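PDB 2B6C: 6-O-methylguanine DNA methyltransferase from Enterococcus faecalis, which is of unknown function but is probably an AlkD-like DNA alkylation repair protein. Local coordinates for residues B[49-52]-B[53-57]; B[85-88]-B[89-92]; B[154-157]-B[158-161]; B[165-168]-B[169-172]. All blocks are in the same frame, centred on the assembly; numbering follows the deposited sequence. Where two conformers were deposited one is given.

Contact 1: residues B[49-52]-B[53-57]; sequences HTWP and KEKLC. With SO4 (sulfate ion), chain D.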
loop_
_atom_site.group_PDB
_atom_site.type_symbol
_atom_site.label_atom_id
_atom_site.label_comp_id
_atom_site.label_asym_id
_atom_site.label_seq_id
_atom_site.Cartn_x
_atom_site.Cartn_y
_atom_site.Cartn_z
ATOM N N HIS B 49 -1.957 10.869 1.727
ATOM C CA HIS B 49 -2.793 10.007 0.838
ATOM C C HIS B 49 -4.157 10.591 0.522
ATOM O O HIS B 49 -4.762 10.245 -0.511
ATOM C CB HIS B 49 -3.006 8.632 1.463
ATOM C CG HIS B 49 -1.731 7.923 1.784
ATOM N ND1 HIS B 49 -1.283 7.745 3.075
ATOM C CD2 HIS B 49 -0.804 7.357 0.983
ATOM C CE1 HIS B 49 -0.128 7.111 3.057
ATOM N NE2 HIS B 49 0.189 6.869 1.799
ATOM N N THR B 50 -4.635 11.476 1.402
ATOM C CA THR B 50 -5.979 12.049 1.263
ATOM C C THR B 50 -5.984 13.372 0.469
ATOM O O THR B 50 -7.042 13.875 0.089
ATOM C CB THR B 50 -6.703 12.244 2.669
ATOM O OG1 THR B 50 -6.210 13.412 3.327
ATOM C CG2 THR B 50 -6.523 11.031 3.589
ATOM N N TRP B 51 -4.809 13.949 0.251
ATOM C CA TRP B 51 -4.704 15.237 -0.423
ATOM C C TRP B 51 -5.038 15.113 -1.899
ATOM O O TRP B 51 -4.670 14.120 -2.532
ATOM C CB TRP B 51 -3.308 15.875 -0.291
ATOM C CG TRP B 51 -2.842 16.142 1.119
ATOM C CD1 TRP B 51 -3.621 16.310 2.261
ATOM C CD2 TRP B 51 -1.488 16.324 1.535
ATOM N NE1 TRP B 51 -2.804 16.533 3.359
ATOM C CE2 TRP B 51 -1.501 16.560 2.941
ATOM C CE3 TRP B 51 -0.259 16.266 0.868
ATOM C CZ2 TRP B 51 -0.326 16.742 3.675
ATOM C CZ3 TRP B 51 0.892 16.456 1.593
ATOM C CH2 TRP B 51 0.855 16.674 2.985
ATOM N N PRO B 52 -5.720 16.143 -2.452
ATOM C CA PRO B 52 -5.863 16.232 -3.902
ATOM C C PRO B 52 -4.471 16.186 -4.516
ATOM O O PRO B 52 -3.479 16.593 -3.870
ATOM C CB PRO B 52 -6.537 17.583 -4.113
ATOM C CG PRO B 52 -7.293 17.835 -2.759
ATOM C CD PRO B 52 -6.359 17.275 -1.739
ATOM N N LYS B 53 -4.381 15.627 -5.716
ATOM C CA LYS B 53 -3.108 15.499 -6.414
ATOM C C LYS B 53 -2.333 16.822 -6.446
ATOM O O LYS B 53 -1.123 16.844 -6.213
ATOM C CB LYS B 53 -3.328 14.973 -7.844
ATOM C CG LYS B 53 -2.019 14.702 -8.655
ATOM C CD LYS B 53 -1.034 13.726 -7.946
ATOM C CE LYS B 53 -1.596 12.311 -7.737
ATOM N NZ LYS B 53 -1.911 11.642 -9.048
ATOM N N GLU B 54 -3.021 17.917 -6.747
ATOM C CA GLU B 54 -2.343 19.214 -6.863
ATOM C C GLU B 54 -1.706 19.620 -5.529
ATOM O O GLU B 54 -0.563 20.087 -5.499
ATOM C CB GLU B 54 -3.297 20.309 -7.350
ATOM C CG GLU B 54 -2.556 21.567 -7.863
ATOM C CD GLU B 54 -3.525 22.696 -8.297
ATOM O OE1 GLU B 54 -4.692 22.724 -7.823
ATOM O OE2 GLU B 54 -3.121 23.576 -9.109
ATOM N N LYS B 55 -2.441 19.424 -4.437
ATOM C CA LYS B 55 -1.914 19.711 -3.113
ATOM C C LYS B 55 -0.676 18.851 -2.836
ATOM O O LYS B 55 0.319 19.375 -2.333
ATOM C CB LYS B 55 -2.992 19.549 -2.021
ATOM C CG LYS B 55 -2.474 19.912 -0.625
ATOM C CD LYS B 55 -3.565 19.830 0.440
ATOM C CE LYS B 55 -2.960 20.044 1.822
ATOM N NZ LYS B 55 -4.031 20.041 2.867
ATOM N N LEU B 56 -0.739 17.545 -3.171
ATOM C CA LEU B 56 0.374 16.622 -2.950
ATOM C C LEU B 56 1.650 17.089 -3.666
ATOM O O LEU B 56 2.720 17.116 -3.062
ATOM C CB LEU B 56 0.013 15.174 -3.338
ATOM C CG LEU B 56 1.113 14.085 -3.202
ATOM C CD1 LEU B 56 1.742 14.003 -1.783
ATOM C CD2 LEU B 56 0.590 12.733 -3.667
ATOM N N CYS B 57 1.540 17.455 -4.942
ATOM C CA CYS B 57 2.694 17.981 -5.694
ATOM C C CYS B 57 3.234 19.286 -5.103
ATOM O O CYS B 57 4.450 19.495 -5.037
ATOM C CB CYS B 57 2.342 18.179 -7.183
ATOM S SG CYS B 57 1.815 16.605 -7.975
HETATM S S SO4 D . -8.348 15.074 -6.595
HETATM O O1 SO4 D . -8.849 15.982 -5.554
HETATM O O2 SO4 D . -9.283 15.134 -7.710
HETATM O O3 SO4 D . -8.302 13.750 -5.976
HETATM O O4 SO4 D . -7.045 15.423 -7.163
#

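Contact 2: residues B[85-88]-B[89-92]; sequences RFSL and EEVV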
loop_
_atom_site.group_PDB
_atom_site.type_symbol
_atom_site.label_atom_id
_atom_site.label_comp_id
_atom_site.label_asym_id
_atom_site.label_seq_id
_atom_site.Cartn_x
_atom_site.Cartn_y
_atom_site.Cartn_z
ATOM N N ARG B 85 -0.258 6.553 -6.638
ATOM C CA ARG B 85 -1.082 7.665 -7.106
ATOM C C ARG B 85 -0.563 8.374 -8.365
ATOM O O ARG B 85 -1.311 9.121 -9.010
ATOM C CB ARG B 85 -1.267 8.702 -5.981
ATOM C CG ARG B 85 -2.008 8.154 -4.740
ATOM C CD ARG B 85 -2.233 9.284 -3.717
ATOM N NE ARG B 85 -3.031 10.346 -4.318
ATOM C CZ ARG B 85 -3.248 11.552 -3.811
ATOM N NH1 ARG B 85 -2.735 11.913 -2.636
ATOM N NH2 ARG B 85 -3.990 12.409 -4.493
ATOM N N PHE B 86 0.705 8.142 -8.725
ATOM C CA PHE B 86 1.271 8.845 -9.875
ATOM C C PHE B 86 1.112 8.108 -11.197
ATOM O O PHE B 86 1.426 6.926 -11.297
ATOM C CB PHE B 86 2.739 9.202 -9.644
ATOM C CG PHE B 86 2.966 9.943 -8.383
ATOM C CD1 PHE B 86 2.473 11.250 -8.238
ATOM C CD2 PHE B 86 3.649 9.354 -7.332
ATOM C CE1 PHE B 86 2.649 11.939 -7.062
ATOM C CE2 PHE B 86 3.832 10.060 -6.117
ATOM C CZ PHE B 86 3.335 11.342 -6.009
ATOM N N SER B 87 0.661 8.845 -12.213
ATOM C CA SER B 87 0.671 8.374 -13.591
ATOM C C SER B 87 2.088 8.443 -14.151
ATOM O O SER B 87 2.976 9.025 -13.523
ATOM C CB SER B 87 -0.225 9.268 -14.428
ATOM O OG SER B 87 0.282 10.584 -14.361
ATOM N N LEU B 88 2.294 7.852 -15.330
ATOM C CA LEU B 88 3.568 7.943 -16.017
ATOM C C LEU B 88 4.030 9.382 -16.150
ATOM O O LEU B 88 5.178 9.678 -15.889
ATOM C CB LEU B 88 3.508 7.292 -17.408
ATOM C CG LEU B 88 4.758 7.416 -18.319
ATOM C CD1 LEU B 88 6.019 6.824 -17.684
ATOM C CD2 LEU B 88 4.459 6.734 -19.651
ATOM N N GLU B 89 3.130 10.265 -16.572
ATOM C CA GLU B 89 3.482 11.664 -16.835
ATOM C C GLU B 89 3.953 12.395 -15.575
ATOM O O GLU B 89 4.886 13.227 -15.642
ATOM C CB GLU B 89 2.329 12.398 -17.547
ATOM C CG GLU B 89 0.966 11.637 -17.553
ATOM C CD GLU B 89 0.937 10.382 -18.437
ATOM O OE1 GLU B 89 0.358 9.358 -18.003
ATOM O OE2 GLU B 89 1.488 10.419 -19.571
ATOM N N GLU B 90 3.323 12.090 -14.435
ATOM C CA GLU B 90 3.722 12.640 -13.144
ATOM C C GLU B 90 5.057 12.098 -12.695
ATOM O O GLU B 90 5.851 12.838 -12.095
ATOM C CB GLU B 90 2.642 12.411 -12.079
ATOM C CG GLU B 90 1.359 13.184 -12.372
ATOM C CD GLU B 90 0.151 12.725 -11.569
ATOM O OE1 GLU B 90 0.064 11.559 -11.154
ATOM O OE2 GLU B 90 -0.770 13.534 -11.369
ATOM N N VAL B 91 5.322 10.815 -12.964
ATOM C CA VAL B 91 6.606 10.233 -12.576
ATOM C C VAL B 91 7.732 10.858 -13.402
ATOM O O VAL B 91 8.798 11.172 -12.864
ATOM C CB VAL B 91 6.627 8.656 -12.656
ATOM C CG1 VAL B 91 8.044 8.106 -12.492
ATOM C CG2 VAL B 91 5.782 8.092 -11.542
ATOM N N VAL B 92 7.474 11.070 -14.698
ATOM C CA VAL B 92 8.468 11.717 -15.567
ATOM C C VAL B 92 8.808 13.112 -15.030
ATOM O O VAL B 92 9.946 13.521 -15.116
ATOM C CB VAL B 92 7.988 11.772 -17.045
ATOM C CG1 VAL B 92 8.955 12.560 -17.943
ATOM C CG2 VAL B 92 7.815 10.359 -17.597
#

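Contact 3: residues B[154-157]-B[158-161]; sequences KTNQ and DLLK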
loop_
_atom_site.group_PDB
_atom_site.type_symbol
_atom_site.label_atom_id
_atom_site.label_comp_id
_atom_site.label_asym_id
_atom_site.label_seq_id
_atom_site.Cartn_x
_atom_site.Cartn_y
_atom_site.Cartn_z
ATOM N N LYS B 154 13.061 -9.816 -12.219
ATOM C CA LYS B 154 12.372 -8.869 -13.117
ATOM C C LYS B 154 13.346 -7.876 -13.783
ATOM O O LYS B 154 12.947 -7.067 -14.613
ATOM C CB LYS B 154 11.254 -8.106 -12.365
ATOM C CG LYS B 154 10.097 -8.991 -11.813
ATOM C CD LYS B 154 9.314 -8.238 -10.695
ATOM C CE LYS B 154 8.383 -9.153 -9.849
ATOM N NZ LYS B 154 6.907 -9.132 -10.220
ATOM N N THR B 155 14.618 -7.938 -13.402
ATOM C CA THR B 155 15.671 -7.091 -13.985
ATOM C C THR B 155 15.765 -7.278 -15.501
ATOM O O THR B 155 15.717 -8.416 -16.006
ATOM C CB THR B 155 17.055 -7.430 -13.336
ATOM O OG1 THR B 155 17.005 -7.076 -11.961
ATOM C CG2 THR B 155 18.189 -6.635 -13.949
ATOM N N ASN B 156 15.907 -6.158 -16.213
ATOM C CA ASN B 156 16.130 -6.155 -17.638
ATOM C C ASN B 156 17.632 -6.081 -17.859
ATOM O O ASN B 156 18.263 -5.053 -17.601
ATOM C CB ASN B 156 15.421 -4.952 -18.285
ATOM C CG ASN B 156 15.595 -4.897 -19.800
ATOM O OD1 ASN B 156 16.711 -5.000 -20.327
ATOM N ND2 ASN B 156 14.482 -4.672 -20.506
ATOM N N GLN B 157 18.182 -7.193 -18.362
ATOM C CA GLN B 157 19.617 -7.428 -18.465
ATOM C C GLN B 157 20.271 -6.503 -19.442
ATOM O O GLN B 157 21.353 -5.987 -19.186
ATOM C CB GLN B 157 19.895 -8.885 -18.906
ATOM C CG GLN B 157 19.684 -9.885 -17.791
ATOM C CD GLN B 157 19.710 -11.335 -18.261
ATOM O OE1 GLN B 157 19.681 -12.259 -17.440
ATOM N NE2 GLN B 157 19.807 -11.545 -19.569
ATOM N N ASP B 158 19.607 -6.323 -20.579
ATOM C CA ASP B 158 20.120 -5.515 -21.672
ATOM C C ASP B 158 20.279 -4.059 -21.278
ATOM O O ASP B 158 21.225 -3.411 -21.666
ATOM C CB ASP B 158 19.171 -5.637 -22.866
ATOM C CG ASP B 158 19.132 -7.043 -23.421
ATOM O OD1 ASP B 158 20.213 -7.681 -23.498
ATOM O OD2 ASP B 158 18.030 -7.496 -23.792
ATOM N N LEU B 159 19.314 -3.556 -20.516
ATOM C CA LEU B 159 19.359 -2.164 -20.086
ATOM C C LEU B 159 20.450 -1.974 -19.039
ATOM O O LEU B 159 21.214 -1.015 -19.108
ATOM C CB LEU B 159 17.985 -1.682 -19.602
ATOM C CG LEU B 159 16.868 -1.686 -20.665
ATOM C CD1 LEU B 159 15.579 -1.089 -20.091
ATOM C CD2 LEU B 159 17.263 -0.949 -21.931
ATOM N N LEU B 160 20.544 -2.924 -18.106
ATOM C CA LEU B 160 21.590 -2.916 -17.100
ATOM C C LEU B 160 22.952 -2.899 -17.781
ATOM O O LEU B 160 23.791 -2.033 -17.501
ATOM C CB LEU B 160 21.464 -4.122 -16.145
ATOM C CG LEU B 160 22.585 -4.268 -15.082
ATOM C CD1 LEU B 160 22.772 -3.000 -14.196
ATOM C CD2 LEU B 160 22.358 -5.510 -14.243
ATOM N N LYS B 161 23.152 -3.863 -18.678
ATOM C CA LYS B 161 24.389 -3.995 -19.410
ATOM C C LYS B 161 24.702 -2.706 -20.171
ATOM O O LYS B 161 25.837 -2.234 -20.102
ATOM C CB LYS B 161 24.325 -5.186 -20.368
ATOM C CG LYS B 161 25.600 -5.377 -21.180
ATOM C CD LYS B 161 25.579 -6.696 -21.999
ATOM C CE LYS B 161 26.892 -6.898 -22.778
ATOM N NZ LYS B 161 26.771 -8.060 -23.747
#

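Contact 4: residues B[165-168]-B[169-172]; sequences IYDR and TTEE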
loop_
_atom_site.group_PDB
_atom_site.type_symbol
_atom_site.label_atom_id
_atom_site.label_comp_id
_atom_site.label_asym_id
_atom_site.label_seq_id
_atom_site.Cartn_x
_atom_site.Cartn_y
_atom_site.Cartn_z
ATOM N N ILE B 165 28.030 -0.330 -19.692
ATOM C CA ILE B 165 28.876 -0.068 -20.858
ATOM C C ILE B 165 29.117 1.447 -21.006
ATOM O O ILE B 165 30.264 1.898 -21.188
ATOM C CB ILE B 165 28.283 -0.693 -22.170
ATOM C CG1 ILE B 165 28.595 -2.202 -22.265
ATOM C CG2 ILE B 165 28.832 0.011 -23.403
ATOM C CD1 ILE B 165 27.704 -2.990 -23.254
ATOM N N TYR B 166 28.048 2.230 -20.874
ATOM C CA TYR B 166 28.108 3.672 -21.036
ATOM C C TYR B 166 29.072 4.354 -20.063
ATOM O O TYR B 166 29.787 5.272 -20.451
ATOM C CB TYR B 166 26.713 4.270 -20.876
ATOM C CG TYR B 166 26.640 5.743 -21.225
ATOM C CD1 TYR B 166 26.357 6.166 -22.542
ATOM C CD2 TYR B 166 26.870 6.717 -20.251
ATOM C CE1 TYR B 166 26.309 7.528 -22.861
ATOM C CE2 TYR B 166 26.815 8.063 -20.556
ATOM C CZ TYR B 166 26.544 8.470 -21.853
ATOM O OH TYR B 166 26.479 9.824 -22.120
ATOM N N ASP B 167 29.058 3.931 -18.801
ATOM C CA ASP B 167 29.858 4.578 -17.776
ATOM C C ASP B 167 31.048 3.739 -17.384
ATOM O O ASP B 167 31.647 3.986 -16.344
ATOM C CB ASP B 167 29.003 4.835 -16.517
ATOM C CG ASP B 167 28.351 6.193 -16.532
ATOM O OD1 ASP B 167 27.114 6.265 -16.436
ATOM O OD2 ASP B 167 29.084 7.183 -16.722
ATOM N N ARG B 168 31.352 2.707 -18.156
ATOM C CA ARG B 168 32.445 1.786 -17.796
ATOM C C ARG B 168 33.759 2.494 -17.340
ATOM O O ARG B 168 34.353 2.111 -16.318
ATOM C CB ARG B 168 32.715 0.773 -18.925
ATOM C CG ARG B 168 33.822 -0.259 -18.599
ATOM C CD ARG B 168 34.115 -1.184 -19.792
ATOM N NE ARG B 168 34.774 -0.478 -20.905
ATOM C CZ ARG B 168 36.081 -0.208 -20.964
ATOM N NH1 ARG B 168 36.900 -0.555 -19.965
ATOM N NH2 ARG B 168 36.570 0.440 -22.018
ATOM N N THR B 169 34.172 3.524 -18.088
ATOM C CA THR B 169 35.443 4.226 -17.878
ATOM C C THR B 169 35.276 5.580 -17.187
ATOM O O THR B 169 36.243 6.349 -17.073
ATOM C CB THR B 169 36.160 4.487 -19.237
ATOM O OG1 THR B 169 35.387 5.420 -20.006
ATOM C CG2 THR B 169 36.307 3.198 -20.013
ATOM N N THR B 170 34.053 5.891 -16.765
ATOM C CA THR B 170 33.791 7.121 -16.019
ATOM C C THR B 170 34.563 7.117 -14.692
ATOM O O THR B 170 34.471 6.182 -13.915
ATOM C CB THR B 170 32.290 7.306 -15.790
ATOM O OG1 THR B 170 31.637 7.335 -17.070
ATOM C CG2 THR B 170 31.996 8.611 -15.034
ATOM N N GLU B 171 35.321 8.179 -14.457
ATOM C CA GLU B 171 36.204 8.348 -13.310
ATOM C C GLU B 171 35.442 8.496 -11.987
ATOM O O GLU B 171 35.913 8.088 -10.904
ATOM C CB GLU B 171 37.046 9.610 -13.538
ATOM C CG GLU B 171 37.361 9.934 -15.017
ATOM C CD GLU B 171 36.196 10.595 -15.802
ATOM O OE1 GLU B 171 35.451 11.428 -15.230
ATOM O OE2 GLU B 171 36.042 10.283 -17.004
ATOM N N GLU B 172 34.273 9.129 -12.075
ATOM C CA GLU B 172 33.468 9.477 -10.914
ATOM C C GLU B 172 33.191 8.306 -9.935
ATOM O O GLU B 172 32.551 7.306 -10.308
ATOM C CB GLU B 172 32.147 10.122 -11.369
ATOM C CG GLU B 172 31.202 10.443 -10.222
ATOM C CD GLU B 172 31.859 11.319 -9.162
ATOM O OE1 GLU B 172 32.342 12.418 -9.500
ATOM O OE2 GLU B 172 31.901 10.908 -8.001
#

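Contact 1: residues B[49-52]-B[53-57]
The indole of Trp51 takes the aliphatic tail of Lys55 over one face and meets Leu56 at its edge. Lys55 CE stands 3.7 Å from the centroid of the five-membered ring and only 5° off its normal, a CH-pi contact. Lys55 NZ lies over the same ring at 4.0 Å from the centroid, 27° off the normal, which makes a cation-pi pair. The geometry follows from the torsions of Lys55: CG is anti to the backbone N (chi1 -177°) and the chain beyond is fully extended, which carries it past Trp51 CB and across the five-membered ring. At the rim of the six-membered ring, CE3 of Trp51 approaches CD1 of Leu56 at 4.0 Å, the two side chains being roughly perpendicular. The indole N-H is hydrogen-bonded to Glu47 OE2, which probably helps to hold the ring's rotation.

Pro52 occupies the N-cap position. Its carbonyl accepts the first helical bond, from Leu56 N to Pro52 O at 3.0 Å and nearly straight. Lys53 N, at the helix start, donates to sulfate O4 (3.0 Å), and the same ion is bound by Lys53 N of the second subunit, so an anion sits where two helix N termini converge. This ion probably came from the crystallisation liquor.

The bent chain of Lys53 carries NZ to Arg85 O and into a salt bridge with Glu90. The contact thus opens helix 53-65 after the short loop that follows helix 34-48, with Leu56 packed against Phe86 in the loop before helix 88-94.

Contact 2: residues B[85-88]-B[89-92]
From Ser87, whose backbone is extended, the chain turns straight into helical geometry at Leu88, and Ser87 and Glu90 close the classic capping box of a helix N terminus. The two halves of the box differ in strength. Ser87 N donates to Glu90 OE1 at 3.0 Å, with an N-H...O angle of 160°; the oxygen is approached on its anti side, tilted out of the carboxylate plane. In return Glu90 N reaches Ser87 OG at 3.4 Å, a weak bond. The serine hydroxyl lies between the backbone N and the carbonyl carbon (chi1 60°), which turns OG back over the first helical turn. In Glu90, CG lies beside its own backbone N and the chain beyond is extended, which carries the carboxylate back to Ser87 N. There OE1 sits at the edge of the Phe86 ring, with the ring and carboxylate planes 79° apart. With a backbone N-H on OE1 and Lys53 as its second partner, the Glu90 side chain is probably kept ionised.

After the box along the chain, the helical bonds begin with Val91 N to Ser87 O at 3.0 Å. Apolar groups flank it: Leu88 and Val91 lean on Ile128 of helix 125-132 and on Trp117 of helix 104-120, while Phe86 sets its ring edge-to-face with Phe94. Leu88 CD1 also meets Val92 CG2 at 4.0 Å, one turn on. A methyl of Val91 rests on the phenylalanine, its CG2 3.8 Å from Phe86 CB.

Contact 3: residues B[154-157]-B[158-161]
Leu159 N donates to Asn156 OD1 at 3.0 Å with an N-H...O angle of 158°, the leading hydrogen bond of this contact, although the donor stands 35° out of the amide plane instead of on a lone pair. CG of Asn156 is trans to its backbone N (chi1 -179°), which swings the amide forward over the first turn. Behind it the backbone takes over: Leu160 N binds Asn156 O at 3.2 Å, and Lys161 N binds Gln157 O at 2.8 Å, the latter almost straight. The OD1 bond makes Asn156 the N-cap, satisfying an N-H of the first turn that has no preceding helical carbonyl to meet; the two backbone bonds are the first of the helix. The cap opens helix 157-166, and Asn156 N is itself held by Gln148 in the preceding loop.

Van der Waals packing accompanies the cap. Leu159 lies obliquely against the amide, its CG 3.3 Å from Asn156 OD1 and its CD1 3.8 Å from Asn156 ND2. Leu159 continues onto Leu125 and Phe129 of helix 125-132. Thr155 CG2 approaches Leu160 CD2 more loosely, at 4.3 Å, beside Tyr186 of helix 173-186.

Longer polar arms lead outward: Gln157 OE1 bonds to the hydroxyl of Tyr186, and Lys161 forms a salt bridge with Glu200 of helix 191-200.

Contact 4: residues B[165-168]-B[169-172]
Thr169, Arg168 and Thr170 have the most surface buried here, and they span a type I beta turn that runs from Asp167 to Thr170. Thr169 lays its methyl over one face of the Arg168 guanidinium: CG2 is 3.4 Å from Arg168 NH2 and 3.5 Å from Arg168 CZ. The arginine chain starts with CG trans to the backbone N (chi1 -178°) and then bends at chi3 (69°), which brings the flat group over that methyl. Its NH1 is tied to Val202 O.

On Thr170, the hydroxyl donates to Asp167 OD2 at a short 2.6 Å, using the anti lone pair of that oxygen. The backbone closes the same turn, with Thr170 N donating to Asp167 O at 3.1 Å from well above the carbonyl plane. Side chain and main chain of Thr170 therefore both bind Asp167, whose other carboxylate oxygen makes a salt bridge with Arg141.

The turn leaves helix 157-166 just beyond Tyr166 and leads towards helix 173-186, where Ile175 packs on both Asp167 and Thr170. Arg141 of helix 138-146 borders the same pair.

Following the chain, each contact closes a short local loop in series, and none nests in or crosses another. Contact 1 joins helix 34-48 to helix 53-65, and contact 2 leads from helix 69-81 into helix 88-94. These two touch directly: Trp51 O meets Arg85 NH2, linking the starts of helices 53-65 and 88-94 beside the second subunit. Contact 3 begins helix 157-166, its centre about 22 Å from that of contact 2. Contact 4 ends the same helix and turns towards helix 173-186, about 17 Å from contact 3 between centres. Contacts 1 and 4 lie on opposite sides of the chain's centre, about 39 Å apart between centres.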